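Local structure of bacteriorhodopsin (Nanosalina sp., 6EYU) at residues I21-I26 against C212-G217; I151-S156 against A162-A167. The protein probably pumps protons into the cell, using light absorbed by a retinal chromophore bound within its seven-helix membrane bundle. All coordinates share one frame; numbering follows the deposited sequence.

Contact 1. Residues I21-I26 against C212-G217; sequences IITAMI and CKQVYG. With RET (retinal), chain D; MUN ([(2~{S})-2,3-bis(oxidanyl)propyl] (~{E})-undec-2-enoate), chain U; LFA (eicosane), chain F.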
ATOM      1  N   ILE A  21      -9.039 -21.767   6.450  1.00 60.39           N
ATOM      2  CA  ILE A  21      -7.660 -21.359   6.695  1.00 65.74           C
ATOM      3  C   ILE A  21      -6.694 -22.490   6.362  1.00 68.59           C
ATOM      4  O   ILE A  21      -5.636 -22.260   5.774  1.00 70.95           O
ATOM      5  CB  ILE A  21      -7.444 -20.935   8.161  1.00 68.38           C
ATOM      6  CG1 ILE A  21      -8.202 -19.641   8.458  1.00 66.49           C
ATOM      7  CG2 ILE A  21      -5.960 -20.747   8.439  1.00 71.97           C
ATOM      8  CD1 ILE A  21      -8.180 -19.243   9.918  1.00 64.28           C
ATOM      9  N   ILE A  22      -7.073 -23.715   6.710  1.00 66.80           N
ATOM     10  CA  ILE A  22      -6.205 -24.869   6.507  1.00 68.84           C
ATOM     11  C   ILE A  22      -6.038 -25.166   5.020  1.00 66.83           C
ATOM     12  O   ILE A  22      -4.931 -25.428   4.552  1.00 65.62           O
ATOM     13  CB  ILE A  22      -6.763 -26.124   7.206  1.00 70.35           C
ATOM     14  CG1 ILE A  22      -6.805 -25.914   8.721  1.00 67.88           C
ATOM     15  CG2 ILE A  22      -5.912 -27.339   6.869  1.00 70.26           C
ATOM     16  CD1 ILE A  22      -7.715 -26.882   9.444  1.00 67.29           C
ATOM     17  N   THR A  23      -7.134 -25.073   4.274  1.00 62.23           N
ATOM     18  CA  THR A  23      -7.105 -25.319   2.837  1.00 63.28           C
ATOM     19  C   THR A  23      -6.377 -24.193   2.110  1.00 63.08           C
ATOM     20  O   THR A  23      -5.781 -24.407   1.055  1.00 61.90           O
ATOM     21  CB  THR A  23      -8.527 -25.444   2.259  1.00 63.51           C
ATOM     22  OG1 THR A  23      -9.337 -24.361   2.733  1.00 62.72           O
ATOM     23  CG2 THR A  23      -9.158 -26.766   2.665  1.00 66.25           C
ATOM     24  N   ALA A  24      -6.441 -22.991   2.674  1.00 63.53           N
ATOM     25  CA  ALA A  24      -5.772 -21.835   2.089  1.00 66.12           C
ATOM     26  C   ALA A  24      -4.257 -22.002   2.162  1.00 65.33           C
ATOM     27  O   ALA A  24      -3.559 -21.860   1.158  1.00 69.74           O
ATOM     28  CB  ALA A  24      -6.198 -20.563   2.802  1.00 69.62           C
ATOM     29  N   MET A  25      -3.759 -22.332   3.349  1.00 61.85           N
ATOM     30  CA  MET A  25      -2.334 -22.573   3.539  1.00 68.87           C
ATOM     31  C   MET A  25      -1.856 -23.687   2.614  1.00 70.73           C
ATOM     32  O   MET A  25      -0.816 -23.566   1.967  1.00 77.20           O
ATOM     33  CB  MET A  25      -2.048 -22.950   4.994  1.00 74.15           C
ATOM     34  CG  MET A  25      -2.317 -21.833   5.990  1.00 74.19           C
ATOM     35  SD  MET A  25      -1.999 -20.195   5.305  1.00 74.62           S
ATOM     36  CE  MET A  25      -2.787 -19.156   6.533  1.00 76.23           C
ATOM     37  N   ILE A  26      -2.659 -24.740   2.498  1.00 66.88           N
ATOM     38  CA  ILE A  26      -2.280 -25.908   1.711  1.00 67.41           C
ATOM     39  C   ILE A  26      -2.325 -25.594   0.218  1.00 64.46           C
ATOM     40  O   ILE A  26      -1.344 -25.802  -0.495  1.00 63.92           O
ATOM     41  CB  ILE A  26      -3.204 -27.106   2.003  1.00 68.40           C
ATOM     42  CG1 ILE A  26      -2.639 -27.938   3.156  1.00 68.99           C
ATOM     43  CG2 ILE A  26      -3.362 -27.968   0.761  1.00 66.34           C
ATOM     44  CD1 ILE A  26      -3.693 -28.687   3.942  1.00 68.64           C
ATOM     45  N   CYS A 212     -13.370 -18.362  -4.889  1.00 61.52           N
ATOM     46  CA  CYS A 212     -12.766 -17.208  -5.554  1.00 65.18           C
ATOM     47  C   CYS A 212     -11.253 -17.164  -5.345  1.00 68.67           C
ATOM     48  O   CYS A 212     -10.555 -16.364  -5.967  1.00 64.77           O
ATOM     49  CB  CYS A 212     -13.396 -15.910  -5.047  1.00 65.46           C
ATOM     50  SG  CYS A 212     -15.169 -15.769  -5.373  1.00 73.81           S
ATOM     51  N   LYS A 213     -10.761 -17.991  -4.428  1.00 67.75           N
ATOM     52  CA  LYS A 213      -9.340 -18.030  -4.099  1.00 63.64           C
ATOM     53  C   LYS A 213      -8.784 -19.445  -4.298  1.00 60.02           C
ATOM     54  O   LYS A 213      -8.044 -19.702  -5.248  1.00 53.89           O
ATOM     55  CB  LYS A 213      -9.126 -17.567  -2.656  1.00 66.86           C
ATOM     56  CG  LYS A 213      -9.534 -16.099  -2.502  1.00 69.05           C
ATOM     57  CD  LYS A 213      -9.326 -15.605  -1.069  1.00 63.07           C
ATOM     58  CE  LYS A 213      -9.707 -14.126  -0.946  1.00 67.20           C
ATOM     59  NZ  LYS A 213     -11.162 -14.003  -0.774  1.00 69.47           N
ATOM     60  N   GLN A 214      -9.150 -20.359  -3.403  1.00 61.41           N
ATOM     61  CA  GLN A 214      -8.609 -21.714  -3.431  1.00 65.69           C
ATOM     62  C   GLN A 214      -8.879 -22.374  -4.780  1.00 63.07           C
ATOM     63  O   GLN A 214      -7.951 -22.776  -5.482  1.00 63.20           O
ATOM     64  CB  GLN A 214      -9.219 -22.557  -2.308  1.00 67.70           C
ATOM     65  CG  GLN A 214      -8.452 -22.491  -0.997  1.00 72.30           C
ATOM     66  CD  GLN A 214      -9.136 -21.615   0.035  1.00 76.23           C
ATOM     67  OE1 GLN A 214      -9.315 -22.016   1.184  1.00 82.62           O
ATOM     68  NE2 GLN A 214      -9.494 -20.401  -0.364  1.00 71.39           N
ATOM     69  N   VAL A 215     -10.151 -22.428  -5.161  1.00 64.81           N
ATOM     70  CA  VAL A 215     -10.551 -23.053  -6.417  1.00 66.73           C
ATOM     71  C   VAL A 215      -9.999 -22.274  -7.607  1.00 65.64           C
ATOM     72  O   VAL A 215      -9.562 -22.861  -8.597  1.00 67.13           O
ATOM     73  CB  VAL A 215     -12.084 -23.123  -6.540  1.00 72.48           C
ATOM     74  CG1 VAL A 215     -12.485 -23.642  -7.914  1.00 74.89           C
ATOM     75  CG2 VAL A 215     -12.664 -24.001  -5.442  1.00 70.32           C
ATOM     76  N   TYR A 216     -10.004 -20.949  -7.493  1.00 58.30           N
ATOM     77  CA  TYR A 216      -9.736 -20.079  -8.633  1.00 56.42           C
ATOM     78  C   TYR A 216      -8.273 -20.179  -9.053  1.00 54.42           C
ATOM     79  O   TYR A 216      -7.959 -20.187 -10.242  1.00 59.94           O
ATOM     80  CB  TYR A 216     -10.079 -18.630  -8.280  1.00 59.67           C
ATOM     81  CG  TYR A 216      -9.465 -17.607  -9.210  1.00 57.22           C
ATOM     82  CD1 TYR A 216      -9.913 -17.480 -10.518  1.00 59.35           C
ATOM     83  CD2 TYR A 216      -8.596 -16.639  -8.723  1.00 57.02           C
ATOM     84  CE1 TYR A 216      -9.441 -16.476 -11.342  1.00 62.98           C
ATOM     85  CE2 TYR A 216      -8.121 -15.629  -9.537  1.00 60.32           C
ATOM     86  CZ  TYR A 216      -8.543 -15.554 -10.847  1.00 61.03           C
ATOM     87  OH  TYR A 216      -8.058 -14.562 -11.667  1.00 65.77           O
ATOM     88  N   GLY A 217      -7.389 -20.313  -8.069  1.00 53.97           N
ATOM     89  CA  GLY A 217      -5.960 -20.422  -8.333  1.00 57.28           C
ATOM     90  C   GLY A 217      -5.630 -21.620  -9.201  1.00 57.88           C
ATOM     91  O   GLY A 217      -4.850 -21.515 -10.148  1.00 63.62           O
TER
HETATM   92  C1  RET D 301     -18.212  -4.784  -0.414  1.00 64.32           C
HETATM   93  C2  RET D 301     -18.557  -3.407   0.161  1.00 66.50           C
HETATM   94  C3  RET D 301     -19.883  -2.883  -0.390  1.00 67.46           C
HETATM   95  C4  RET D 301     -19.767  -2.631  -1.889  1.00 67.24           C
HETATM   96  C5  RET D 301     -19.064  -3.799  -2.582  1.00 63.55           C
HETATM   97  C6  RET D 301     -18.378  -4.785  -1.940  1.00 66.60           C
HETATM   98  C7  RET D 301     -17.791  -5.861  -2.716  1.00 64.69           C
HETATM   99  C8  RET D 301     -17.057  -6.838  -2.114  1.00 65.36           C
HETATM  100  C9  RET D 301     -16.400  -7.831  -2.925  1.00 63.83           C
HETATM  101  C10 RET D 301     -15.679  -8.869  -2.342  1.00 62.39           C
HETATM  102  C11 RET D 301     -15.067  -9.932  -3.041  1.00 61.23           C
HETATM  103  C12 RET D 301     -14.357 -10.745  -2.164  1.00 57.15           C
HETATM  104  C13 RET D 301     -13.522 -11.823  -2.532  1.00 60.26           C
HETATM  105  C14 RET D 301     -12.845 -12.557  -1.548  1.00 65.50           C
HETATM  106  C15 RET D 301     -11.914 -13.567  -1.769  1.00 68.99           C
HETATM  107  C16 RET D 301     -16.753  -5.123  -0.103  1.00 67.08           C
HETATM  108  C17 RET D 301     -19.137  -5.851   0.174  1.00 61.41           C
HETATM  109  C18 RET D 301     -19.164  -3.878  -4.106  1.00 59.91           C
HETATM  110  C19 RET D 301     -16.534  -7.769  -4.448  1.00 67.31           C
HETATM  111  C20 RET D 301     -13.376 -12.207  -4.006  1.00 58.25           C
HETATM  112  CAN MUN U 318      -2.091 -24.683   8.693  1.00 86.70           C
HETATM  113  CAM MUN U 318      -2.357 -23.411   9.501  1.00 88.03           C
HETATM  114  CAK MUN U 318      -3.002 -23.782  10.837  1.00 85.32           C
HETATM  115  CAH MUN U 318      -4.524 -23.824  10.673  1.00 88.71           C
HETATM  116  CAF MUN U 318      -5.165 -22.723  11.523  1.00 79.43           C
HETATM  117  CAC MUN U 318      -4.992 -22.882  13.049  1.00 82.71           C
HETATM  118  CAA MUN U 318      -5.702 -21.822  13.922  1.00 95.79           C
HETATM  119  OAD MUN U 318      -5.895 -20.692  13.478  1.00115.57           O
HETATM  120  OAB MUN U 318      -5.734 -22.116  15.250  1.00110.79           O
HETATM  121  CAE MUN U 318      -5.424 -20.931  15.990  1.00103.97           C
HETATM  122  CAG MUN U 318      -6.528 -20.655  17.014  1.00103.27           C
HETATM  123  OAJ MUN U 318      -7.489 -21.712  16.974  1.00127.37           O
HETATM  124  CAI MUN U 318      -5.914 -20.573  18.413  1.00 96.48           C
HETATM  125  OAL MUN U 318      -6.952 -20.641  19.394  1.00 97.18           O
HETATM  126  C7  LFA F 303      -8.472 -30.296   2.540  1.00121.91           C
HETATM  127  C8  LFA F 303      -8.411 -30.918   3.933  1.00129.00           C
HETATM  128  C9  LFA F 303      -8.650 -29.839   4.986  1.00109.74           C
HETATM  129  C10 LFA F 303      -9.855 -30.216   5.846  1.00104.73           C
HETATM  130  C11 LFA F 303      -9.775 -29.482   7.183  1.00103.32           C
HETATM  131  C12 LFA F 303     -11.060 -29.709   7.978  1.00105.15           C
HETATM  132  C13 LFA F 303     -10.989 -28.922   9.286  1.00104.05           C
HETATM  133  C14 LFA F 303     -12.262 -29.136  10.102  1.00104.97           C
HETATM  134  C15 LFA F 303     -12.131 -28.394  11.431  1.00121.18           C
HETATM  135  C16 LFA F 303     -13.141 -28.934  12.441  1.00122.53           C
HETATM  136  C17 LFA F 303     -13.561 -27.806  13.382  1.00127.16           C
HETATM  137  C18 LFA F 303     -13.256 -28.192  14.828  1.00120.37           C
HETATM  138  C19 LFA F 303     -13.941 -27.201  15.768  1.00109.16           C
HETATM  139  C20 LFA F 303     -13.501 -25.782  15.417  1.00106.48           C
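Q214 reaches across to T23 and A24 and joins the last transmembrane helix to the first in the seven-helix bundle of a microbial rhodopsin. The two helices come near each other at A24 and Q214, whose CA atoms are 6.2 Å apart; the buried surface is small, and T23, A24 and Q214 supply nearly all of it. The Q214 chain is bent, which lays its amide end against the backbone of helix 14-38, and it crosses the T23 side chain at about a right angle. The amide carbon CD of Q214 is 3.9 Å from A24 CA, and Q214 CG is as far from T23 O. The hydroxyl of T23 has partners within its own helix: with chi1 at 48°, OG1 lies between the backbone N and the carbonyl carbon, where A19 O is its main hydrogen-bonding partner and Y20 O is also within hydrogen-bonding geometry.

One residue before Q214, K213 leaves helix 198-230 in another direction, where it touches I51 and S55 of helix 42-63 and S80 and I84 of helix 72-93. Its chain is extended through chi2 and chi3 and bends at chi4 (82°), ending in the covalent Schiff-base linkage, K213 NZ to retinal C15 at 1.3 Å. The turn at 212-214 is of the wider pi type, a local irregularity of the helix exactly at the retinal-bearing lysine. C212 adds a second touch, its CB 3.8 Å from the C20 methyl of retinal. The outer side of helix 14-38 faces lipid-like chains: I22 CG1 is 3.7 Å from MUN CAH, and T23 CG2 meets eicosane C7 at 3.6 Å.

Contact 2. Residues I151-S156 against A162-A167; sequences IAEESS and AYKILA
A152, near the end of the short helix 147-152, has its CA 6.5 Å from that of Y163 in the second turn of helix 157-183. The short helix and the turn after it connect helix 128-145 to helix 157-183. Here the chain reverses: A152 to S155 form a type I beta turn, E154 N bonds to I151 O, and S156 takes the N-cap position, its OG accepting from L159 N. The tight reversal brings two consecutive residues on each side together, A152 on Y163 and E153 on K164.

The inner pair is apolar. A152 CB sits obliquely to the Y163 ring, 3.5 Å from CD2, while A167 CB, one turn on in the same helix, covers a ring face 3.7 Å above its plane. With CG anti to the backbone N (chi1 169°), the Y163 ring is turned toward the short helix, and its hydroxyl is hydrogen-bonded back to L144 O of helix 128-145.

The outer pair is charged. K164 bends at chi3 and chi4 to bring NZ across the extended E153 chain at about a right angle, 3.1 Å from OE2. The ammonium meets that oxygen on its anti side, 22° out of the carboxylate plane. R149 NE makes a salt bridge to the same oxygen. With two cations on one carboxylate oxygen, E153 would be expected to stay ionised, its carboxylate bridging R149 of the short helix and K164 of the long one.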
ATOM      1  N   ILE A 151      -8.236  -7.579 -25.326  1.00 65.32           N
ATOM      2  CA  ILE A 151      -6.806  -7.849 -25.241  1.00 62.70           C
ATOM      3  C   ILE A 151      -6.545  -9.351 -25.198  1.00 62.05           C
ATOM      4  O   ILE A 151      -5.580  -9.837 -25.789  1.00 62.88           O
ATOM      5  CB  ILE A 151      -6.187  -7.200 -23.990  1.00 63.00           C
ATOM      6  CG1 ILE A 151      -6.166  -5.677 -24.139  1.00 66.07           C
ATOM      7  CG2 ILE A 151      -4.777  -7.725 -23.765  1.00 60.10           C
ATOM      8  CD1 ILE A 151      -5.945  -4.941 -22.836  1.00 66.93           C
ATOM      9  N   ALA A 152      -7.461 -10.090 -24.580  1.00 61.76           N
ATOM     10  CA  ALA A 152      -7.388 -11.546 -24.570  1.00 61.27           C
ATOM     11  C   ALA A 152      -7.584 -12.104 -25.976  1.00 64.21           C
ATOM     12  O   ALA A 152      -6.877 -13.021 -26.393  1.00 63.18           O
ATOM     13  CB  ALA A 152      -8.430 -12.119 -23.622  1.00 61.57           C
ATOM     14  N   GLU A 153      -8.495 -11.495 -26.728  1.00 69.00           N
ATOM     15  CA  GLU A 153      -8.809 -11.958 -28.075  1.00 74.53           C
ATOM     16  C   GLU A 153      -7.671 -11.628 -29.035  1.00 76.76           C
ATOM     17  O   GLU A 153      -7.617 -12.148 -30.150  1.00 84.09           O
ATOM     18  CB  GLU A 153     -10.109 -11.318 -28.567  1.00 78.47           C
ATOM     19  CG  GLU A 153     -11.358 -11.898 -27.926  1.00 84.81           C
ATOM     20  CD  GLU A 153     -12.625 -11.195 -28.372  1.00 91.29           C
ATOM     21  OE1 GLU A 153     -12.535 -10.299 -29.238  1.00110.66           O
ATOM     22  OE2 GLU A 153     -13.708 -11.526 -27.845  1.00 93.03           O
ATOM     23  N   GLU A 154      -6.707 -10.851 -28.553  1.00 76.10           N
ATOM     24  CA  GLU A 154      -5.481 -10.595 -29.299  1.00 74.35           C
ATOM     25  C   GLU A 154      -4.638 -11.860 -29.398  1.00 69.27           C
ATOM     26  O   GLU A 154      -3.762 -11.967 -30.257  1.00 65.19           O
ATOM     27  CB  GLU A 154      -4.673  -9.486 -28.624  1.00 82.55           C
ATOM     28  CG  GLU A 154      -4.369  -8.303 -29.529  1.00 87.35           C
ATOM     29  CD  GLU A 154      -3.924  -7.077 -28.758  1.00 86.60           C
ATOM     30  OE1 GLU A 154      -3.210  -7.238 -27.745  1.00 76.95           O
ATOM     31  OE2 GLU A 154      -4.276  -5.953 -29.171  1.00 90.68           O
ATOM     32  N   SER A 155      -4.832 -12.769 -28.449  1.00 68.18           N
ATOM     33  CA  SER A 155      -3.956 -13.926 -28.309  1.00 70.46           C
ATOM     34  C   SER A 155      -4.503 -15.118 -29.085  1.00 71.84           C
ATOM     35  O   SER A 155      -5.470 -14.993 -29.837  1.00 78.07           O
ATOM     36  CB  SER A 155      -3.799 -14.300 -26.834  1.00 67.24           C
ATOM     37  OG  SER A 155      -4.846 -13.751 -26.053  1.00 67.27           O
ATOM     38  N   SER A 156      -3.961 -16.294 -28.790  1.00 68.04           N
ATOM     39  CA  SER A 156      -4.458 -17.537 -29.364  1.00 65.98           C
ATOM     40  C   SER A 156      -5.864 -17.837 -28.862  1.00 63.89           C
ATOM     41  O   SER A 156      -6.262 -17.377 -27.791  1.00 59.67           O
ATOM     42  CB  SER A 156      -3.523 -18.694 -29.004  1.00 66.05           C
ATOM     43  OG  SER A 156      -3.746 -19.133 -27.676  1.00 64.95           O
ATOM     44  N   ALA A 162      -9.651 -19.241 -22.355  1.00 66.41           N
ATOM     45  CA  ALA A 162      -9.272 -19.314 -20.949  1.00 63.60           C
ATOM     46  C   ALA A 162      -9.724 -18.061 -20.208  1.00 65.51           C
ATOM     47  O   ALA A 162     -10.407 -18.145 -19.186  1.00 68.32           O
ATOM     48  CB  ALA A 162      -7.766 -19.491 -20.819  1.00 63.03           C
ATOM     49  N   TYR A 163      -9.345 -16.899 -20.730  1.00 63.04           N
ATOM     50  CA  TYR A 163      -9.640 -15.633 -20.070  1.00 63.40           C
ATOM     51  C   TYR A 163     -11.144 -15.461 -19.886  1.00 61.02           C
ATOM     52  O   TYR A 163     -11.614 -15.145 -18.792  1.00 58.30           O
ATOM     53  CB  TYR A 163      -9.078 -14.463 -20.879  1.00 65.64           C
ATOM     54  CG  TYR A 163      -9.563 -13.111 -20.407  1.00 64.86           C
ATOM     55  CD1 TYR A 163      -9.014 -12.516 -19.278  1.00 64.47           C
ATOM     56  CD2 TYR A 163     -10.697 -12.531 -20.962  1.00 66.45           C
ATOM     57  CE1 TYR A 163      -9.548 -11.357 -18.747  1.00 64.93           C
ATOM     58  CE2 TYR A 163     -11.235 -11.370 -20.442  1.00 60.98           C
ATOM     59  CZ  TYR A 163     -10.653 -10.784 -19.338  1.00 58.28           C
ATOM     60  OH  TYR A 163     -11.170  -9.613 -18.833  1.00 55.67           O
ATOM     61  N   LYS A 164     -11.898 -15.689 -20.957  1.00 62.13           N
ATOM     62  CA  LYS A 164     -13.327 -15.397 -20.963  1.00 62.69           C
ATOM     63  C   LYS A 164     -14.066 -16.284 -19.966  1.00 58.42           C
ATOM     64  O   LYS A 164     -14.986 -15.833 -19.284  1.00 56.08           O
ATOM     65  CB  LYS A 164     -13.906 -15.595 -22.365  1.00 68.98           C
ATOM     66  CG  LYS A 164     -13.522 -14.504 -23.353  1.00 70.60           C
ATOM     67  CD  LYS A 164     -14.535 -14.390 -24.481  1.00 71.23           C
ATOM     68  CE  LYS A 164     -14.126 -15.223 -25.685  1.00 71.09           C
ATOM     69  NZ  LYS A 164     -13.480 -14.399 -26.744  1.00 70.64           N
ATOM     70  N   ILE A 165     -13.636 -17.538 -19.859  1.00 55.34           N
ATOM     71  CA  ILE A 165     -14.163 -18.441 -18.843  1.00 56.14           C
ATOM     72  C   ILE A 165     -13.908 -17.884 -17.447  1.00 54.77           C
ATOM     73  O   ILE A 165     -14.840 -17.683 -16.669  1.00 54.26           O
ATOM     74  CB  ILE A 165     -13.523 -19.837 -18.943  1.00 60.99           C
ATOM     75  CG1 ILE A 165     -14.131 -20.618 -20.110  1.00 61.27           C
ATOM     76  CG2 ILE A 165     -13.716 -20.603 -17.642  1.00 61.53           C
ATOM     77  CD1 ILE A 165     -13.190 -21.632 -20.721  1.00 61.50           C
ATOM     78  N   LEU A 166     -12.645 -17.594 -17.153  1.00 56.85           N
ATOM     79  CA  LEU A 166     -12.263 -17.072 -15.846  1.00 61.56           C
ATOM     80  C   LEU A 166     -12.993 -15.765 -15.556  1.00 59.02           C
ATOM     81  O   LEU A 166     -13.534 -15.574 -14.467  1.00 61.61           O
ATOM     82  CB  LEU A 166     -10.751 -16.846 -15.784  1.00 69.76           C
ATOM     83  CG  LEU A 166      -9.904 -18.105 -15.590  1.00 71.90           C
ATOM     84  CD1 LEU A 166      -8.483 -17.873 -16.080  1.00 76.56           C
ATOM     85  CD2 LEU A 166      -9.909 -18.535 -14.131  1.00 72.85           C
ATOM     86  N   ALA A 167     -12.985 -14.859 -16.529  1.00 55.81           N
ATOM     87  CA  ALA A 167     -13.607 -13.552 -16.361  1.00 55.38           C
ATOM     88  C   ALA A 167     -15.078 -13.704 -15.986  1.00 57.12           C
ATOM     89  O   ALA A 167     -15.573 -13.022 -15.090  1.00 62.07           O
ATOM     90  CB  ALA A 167     -13.468 -12.735 -17.636  1.00 57.12           C
TER

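In the fold
Contact 1 is buried and joins segments 186 residues apart at their nearest ends, on the first and last transmembrane helices; contact 2 is partly buried and closes a short connection nested in the chain between the segments of contact 1. The core contact is small, one bent glutamine chain laid on T23 and A24 of the neighbouring helix beside the retinal attachment, whereas the peripheral one pairs a methyl packed against a tyrosine ring with a salt bridge on the more exposed side. The centres of contacts 1 and 2 are about 23 Å apart. They nevertheless meet directly: Y216 CE1 of helix 198-230 packs 3.5 Å from L166 CD2 of helix 157-183. These two helices are consecutive in the chain, and V215 and C212 also pack on helix 157-183.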